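Local coordinates for PspGI restriction endonuclease (Pyrococcus sp. GI-H, PDB 3BM3), which binds its substrate DNA in this complex and probably acts as a type II site-specific deoxyribonuclease, at residues A27-V33 and M58-A63; F104-F108 and F246-F250. The protein carries 2 engineered substitutions. All coordinates share one frame; numbering follows the deposited sequence. Where two conformers were deposited one is given.

Contact 1 (A27-V33 and M58-A63); sequences AITELNV and MLEEKA. With nucleotides of chain A.
Leu-59 is the knob of a knobs-into-holes contact, seated among Ala-27, Ile-28, Leu-31 and Val-33. Its CG lies anti to the backbone N (chi1 -175°), which brings the end of the side chain up to residues 27-33. CD1 goes deepest. It presses on Ala-27 CB at 3.4 Å, tighter than usual for two carbons, and also meets Val-33 CG2 at 4.1 Å. CD2 lies beside Ile-28 CG1, 3.8 Å away. Ala-27 allows this close approach because its side chain ends at CB. Ala-27 CB also lies near Ala-63 CB.

The knob joins helix 20-31 to helix 52-80, whose short segments here cross at 112° with their axes 9.4 Å apart. Leu-31 fills the outer side of the joint. Its CD1 sits 3.6 Å from Lys-62 CB. Leu-31 and the selenomethionine Met-58, in one of its two conformers, reach toward each other, tip to tip. With Leu-31 replaced by an alanine, the aliphatic stem of Lys-62 would probably lose its cover and a gap would open beside the knob.

Lys-62 bends past Leu-31 at chi2 and chi3. Its CE reaches Glu-30 OE2 at 3.6 Å, but NZ stays 4.6 Å from OE2 and instead forms a salt bridge with Glu-65. Helix 20-31 finishes in a Schellman motif at Asn-32, whose side chain caps helix 33-38. Ala-63 CB also approaches N6 of the adenine DA6 of chain A, at 3.8 Å.

Contact 2 (F104-F108 and F246-F250); sequences FEIIF and FSDIF
Phe-104, Phe-108, Phe-246 and Phe-250 form a buried aromatic cluster. It ties the long helix 85-115 to the turn that follows strand 243-245 and to the first residues of helix 249-259. Strand 243-245 is an outermost strand of the mixed sheet within this chain, and the cluster packs the helix beside that sheet in a protein whose family belongs to the PDDEXK clan. No hydrogen bond crosses the contact; the grip comes from rings and one isoleucine.

Phe-246 CE1 is the meeting point. It lies 3.6 Å from Phe-104 CZ and 3.6 Å from Phe-108 CD1, so one carbon touches two rings a helical turn apart. The Phe-104 and Phe-246 side chains come from opposite directions, with their planes at 38°. Phe-108 and Phe-246 slide past each other with planes at 66°, and CE1 of Phe-246 arrives at the edge of the Phe-108 ring, near its plane. In Phe-108, CG is anti to the backbone N (chi1 -165°), which extends the ring out from the helix to meet Phe-246.

Phe-250 reaches one face of Phe-108 with CE1, offset toward the rim. Its CZ is 3.8 Å from Phe-108 CE1.

Further neighbours widen the cluster. Phe-192 stacks on Phe-104 and meets Phe-246 edge-to-face, while Phe-139 and Phe-115 adjoin Phe-108 and Phe-250. Val-190 of the sheet touches Phe-104, Phe-246 and Ile-249.

Ile-249 crosses Phe-108 at about a right angle. Its CG2 lies 3.9 Å from Phe-108 CE1 and also rests over the centre of the Phe-250 ring, 3.4 Å above the ring plane.

In the fold
Helices 52-80 and 85-115, neighbours in the chain, connect the two contacts, whose centres are 15 Å apart. Ile-107 makes the junction. Its CG1 lies 3.8 Å from Leu-59 CD2, and its CD1 is 3.4 Å from the backbone N of Glu-60. Helix 20-31 packs against helix 52-80 in contact 1 and also touches helix 85-115 directly, through Ile-24 with Ile-106 and Ile-107. Contact 2 is nearer the centre of the chain, about 6 Å against about 16 Å. Both adjoin the DNA: Glu-105 packs on a sugar, and DA6 of chain A lies with its base against Glu-60 and Ala-63. Base flipping is a feature of this complex, and this adenine is probably flipped.

Contact 1 (A27-V33 and M58-A63)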
# COMPACT_ATOMS: atom_id res chain seq x y z
N ALA C 27 -25.99 -8.08 8.47
CA ALA C 27 -25.20 -9.13 9.10
C ALA C 27 -25.40 -9.11 10.61
O ALA C 27 -25.52 -10.15 11.22
CB ALA C 27 -23.73 -8.99 8.78
N ILE C 28 -25.36 -7.91 11.19
CA ILE C 28 -25.58 -7.75 12.64
C ILE C 28 -26.91 -8.38 13.05
O ILE C 28 -27.00 -9.10 14.06
CB ILE C 28 -25.51 -6.28 13.05
CG1 ILE C 28 -24.05 -5.82 13.07
CG2 ILE C 28 -26.22 -6.06 14.40
CD1 ILE C 28 -23.86 -4.33 13.15
N THR C 29 -27.95 -8.09 12.27
CA THR C 29 -29.28 -8.62 12.53
C THR C 29 -29.27 -10.14 12.43
O THR C 29 -29.66 -10.85 13.36
CB THR C 29 -30.29 -8.02 11.56
OG1 THR C 29 -30.37 -6.62 11.82
CG2 THR C 29 -31.67 -8.64 11.76
N GLU C 30 -28.77 -10.62 11.30
CA GLU C 30 -28.71 -12.04 11.02
C GLU C 30 -27.97 -12.85 12.07
O GLU C 30 -28.46 -13.91 12.48
CB GLU C 30 -28.14 -12.30 9.62
CG GLU C 30 -29.14 -11.87 8.56
CD GLU C 30 -28.69 -12.16 7.14
OE1 GLU C 30 -29.33 -11.63 6.19
OE2 GLU C 30 -27.73 -12.95 6.96
N LEU C 31 -26.84 -12.33 12.55
CA LEU C 31 -26.01 -13.00 13.55
C LEU C 31 -26.44 -12.71 14.99
O LEU C 31 -25.85 -13.23 15.93
CB LEU C 31 -24.55 -12.56 13.41
CG LEU C 31 -23.84 -13.01 12.13
CD1 LEU C 31 -22.44 -12.41 12.09
CD2 LEU C 31 -23.81 -14.55 12.01
N ASN C 32 -27.44 -11.86 15.16
CA ASN C 32 -27.76 -11.28 16.46
C ASN C 32 -26.49 -10.86 17.21
O ASN C 32 -26.23 -11.24 18.36
CB ASN C 32 -28.64 -12.19 17.32
CG ASN C 32 -29.38 -11.41 18.42
OD1 ASN C 32 -29.08 -10.22 18.67
ND2 ASN C 32 -30.33 -12.07 19.09
N VAL C 33 -25.70 -10.05 16.53
CA VAL C 33 -24.48 -9.51 17.10
C VAL C 33 -24.74 -8.66 18.34
O VAL C 33 -23.91 -8.61 19.24
CB VAL C 33 -23.70 -8.69 16.04
CG1 VAL C 33 -22.68 -7.76 16.68
CG2 VAL C 33 -23.05 -9.66 15.06
N MSE C 58 -16.44 -12.98 12.75
CA MSE C 58 -17.73 -13.57 12.41
C MSE C 58 -18.58 -12.58 11.62
O MSE C 58 -19.19 -12.95 10.61
CB MSE C 58 -18.46 -14.07 13.67
CG MSE C 58 -19.82 -13.46 13.90
SE MSE C 58 -20.92 -14.60 15.00
CE MSE C 58 -20.98 -16.18 13.84
N LEU C 59 -18.61 -11.33 12.08
CA LEU C 59 -19.39 -10.29 11.45
C LEU C 59 -18.82 -9.96 10.07
O LEU C 59 -19.57 -9.79 9.09
CB LEU C 59 -19.41 -9.03 12.35
CG LEU C 59 -20.29 -7.87 11.87
CD1 LEU C 59 -21.69 -8.33 11.47
CD2 LEU C 59 -20.37 -6.81 12.97
N GLU C 60 -17.51 -9.88 10.01
CA GLU C 60 -16.83 -9.65 8.76
C GLU C 60 -17.20 -10.73 7.74
O GLU C 60 -17.57 -10.43 6.61
CB GLU C 60 -15.33 -9.60 9.02
CG GLU C 60 -14.56 -9.03 7.91
CD GLU C 60 -14.14 -10.07 6.92
OE1 GLU C 60 -14.39 -11.27 7.13
OE2 GLU C 60 -13.57 -9.65 5.92
N GLU C 61 -17.14 -11.99 8.17
CA GLU C 61 -17.39 -13.12 7.28
C GLU C 61 -18.83 -13.10 6.79
O GLU C 61 -19.10 -13.28 5.60
CB GLU C 61 -17.05 -14.44 7.98
CG GLU C 61 -15.58 -14.61 8.18
CD GLU C 61 -15.21 -15.73 9.11
OE1 GLU C 61 -16.04 -16.17 9.96
OE2 GLU C 61 -14.04 -16.18 9.00
N LYS C 62 -19.77 -12.85 7.69
CA LYS C 62 -21.19 -12.82 7.34
C LYS C 62 -21.50 -11.68 6.39
O LYS C 62 -22.20 -11.89 5.39
CB LYS C 62 -22.08 -12.72 8.57
CG LYS C 62 -23.54 -12.95 8.27
CD LYS C 62 -23.74 -14.35 7.63
CE LYS C 62 -24.99 -15.08 8.04
NZ LYS C 62 -24.86 -16.52 7.65
N ALA C 63 -20.93 -10.51 6.65
CA ALA C 63 -21.13 -9.34 5.77
C ALA C 63 -20.57 -9.68 4.41
O ALA C 63 -21.17 -9.34 3.40
CB ALA C 63 -20.43 -8.13 6.33
P DA A 6 -8.06 -7.55 1.78
OP1 DA A 6 -7.58 -7.41 3.19
OP2 DA A 6 -7.99 -8.89 1.13
O5' DA A 6 -9.56 -7.01 1.77
C5' DA A 6 -10.39 -7.24 0.64
C4' DA A 6 -11.13 -8.54 0.83
O4' DA A 6 -12.17 -8.40 1.83
C3' DA A 6 -11.82 -9.06 -0.43
O3' DA A 6 -11.45 -10.42 -0.61
C2' DA A 6 -13.30 -8.94 -0.10
C1' DA A 6 -13.29 -9.13 1.39
N9 DA A 6 -14.47 -8.64 2.11
C8 DA A 6 -14.75 -8.84 3.44
N7 DA A 6 -15.87 -8.31 3.83
C5 DA A 6 -16.38 -7.71 2.69
C6 DA A 6 -17.55 -6.98 2.45
N6 DA A 6 -18.46 -6.72 3.39
N1 DA A 6 -17.76 -6.52 1.20
C2 DA A 6 -16.85 -6.78 0.26
N3 DA A 6 -15.70 -7.45 0.36
C4 DA A 6 -15.52 -7.90 1.62

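Contact 2 (F104-F108 and F246-F250)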
# COMPACT_ATOMS: atom_id res chain seq x y z
N PHE C 104 -14.30 -3.69 7.84
CA PHE C 104 -13.54 -3.88 9.05
C PHE C 104 -13.58 -2.62 9.94
O PHE C 104 -13.82 -2.70 11.14
CB PHE C 104 -12.12 -4.30 8.73
CG PHE C 104 -11.29 -4.55 9.93
CD1 PHE C 104 -11.74 -5.40 10.92
CD2 PHE C 104 -10.07 -3.93 10.07
CE1 PHE C 104 -10.93 -5.64 12.05
CE2 PHE C 104 -9.27 -4.19 11.21
CZ PHE C 104 -9.74 -5.04 12.19
N GLU C 105 -13.51 -1.46 9.31
CA GLU C 105 -13.56 -0.21 10.01
C GLU C 105 -14.92 -0.02 10.64
O GLU C 105 -15.03 0.39 11.80
CB GLU C 105 -13.18 0.93 9.06
CG GLU C 105 -11.70 0.73 8.65
CD GLU C 105 -11.08 1.74 7.68
OE1 GLU C 105 -11.33 2.96 7.83
OE2 GLU C 105 -10.25 1.29 6.84
N ILE C 106 -15.98 -0.38 9.92
CA ILE C 106 -17.31 -0.30 10.53
C ILE C 106 -17.49 -1.21 11.74
O ILE C 106 -18.00 -0.80 12.78
CB ILE C 106 -18.41 -0.58 9.51
CG1 ILE C 106 -18.39 0.54 8.46
CG2 ILE C 106 -19.75 -0.70 10.23
CD1 ILE C 106 -19.21 0.26 7.21
N ILE C 107 -17.05 -2.45 11.57
CA ILE C 107 -17.08 -3.42 12.64
C ILE C 107 -16.34 -2.88 13.86
O ILE C 107 -16.84 -2.94 14.98
CB ILE C 107 -16.49 -4.72 12.12
CG1 ILE C 107 -17.48 -5.30 11.09
CG2 ILE C 107 -16.23 -5.67 13.26
CD1 ILE C 107 -16.91 -6.52 10.33
N PHE C 108 -15.17 -2.29 13.63
CA PHE C 108 -14.38 -1.70 14.69
C PHE C 108 -15.22 -0.65 15.43
O PHE C 108 -15.22 -0.64 16.68
CB PHE C 108 -13.09 -1.11 14.14
CG PHE C 108 -12.07 -0.81 15.19
CD1 PHE C 108 -11.26 -1.82 15.67
CD2 PHE C 108 -11.92 0.49 15.70
CE1 PHE C 108 -10.31 -1.54 16.65
CE2 PHE C 108 -10.96 0.75 16.67
CZ PHE C 108 -10.17 -0.27 17.12
N PHE C 246 -5.91 -8.11 19.01
CA PHE C 246 -7.00 -7.22 18.63
C PHE C 246 -8.02 -7.06 19.76
O PHE C 246 -8.46 -5.97 20.07
CB PHE C 246 -7.68 -7.77 17.39
CG PHE C 246 -8.90 -7.00 16.98
CD1 PHE C 246 -8.78 -5.88 16.20
CD2 PHE C 246 -10.16 -7.37 17.42
CE1 PHE C 246 -9.90 -5.18 15.81
CE2 PHE C 246 -11.29 -6.66 17.04
CZ PHE C 246 -11.14 -5.56 16.23
N SER C 247 -8.38 -8.16 20.39
CA SER C 247 -9.39 -8.07 21.40
C SER C 247 -9.03 -7.15 22.53
O SER C 247 -9.91 -6.66 23.25
CB SER C 247 -9.70 -9.47 21.93
OG SER C 247 -10.43 -10.16 20.96
N ASP C 248 -7.73 -6.96 22.74
CA ASP C 248 -7.25 -6.19 23.87
C ASP C 248 -7.38 -4.70 23.65
O ASP C 248 -7.25 -3.91 24.61
CB ASP C 248 -5.76 -6.42 24.10
CG ASP C 248 -5.43 -7.80 24.56
OD1 ASP C 248 -6.33 -8.55 24.89
OD2 ASP C 248 -4.23 -8.12 24.57
N ILE C 249 -7.60 -4.27 22.41
CA ILE C 249 -7.47 -2.85 22.15
C ILE C 249 -8.56 -2.06 22.89
O ILE C 249 -8.35 -0.93 23.26
CB ILE C 249 -7.47 -2.53 20.65
CG1 ILE C 249 -6.97 -1.11 20.42
CG2 ILE C 249 -8.86 -2.80 20.02
CD1 ILE C 249 -6.66 -0.76 18.97
N PHE C 250 -9.70 -2.65 23.10
CA PHE C 250 -10.83 -1.93 23.67
C PHE C 250 -10.60 -1.56 25.12
O PHE C 250 -10.72 -0.38 25.49
CB PHE C 250 -12.09 -2.72 23.41
CG PHE C 250 -12.28 -2.96 21.95
CD1 PHE C 250 -12.67 -1.92 21.14
CD2 PHE C 250 -11.89 -4.15 21.36
CE1 PHE C 250 -12.77 -2.10 19.80
CE2 PHE C 250 -11.98 -4.33 20.02
CZ PHE C 250 -12.41 -3.31 19.22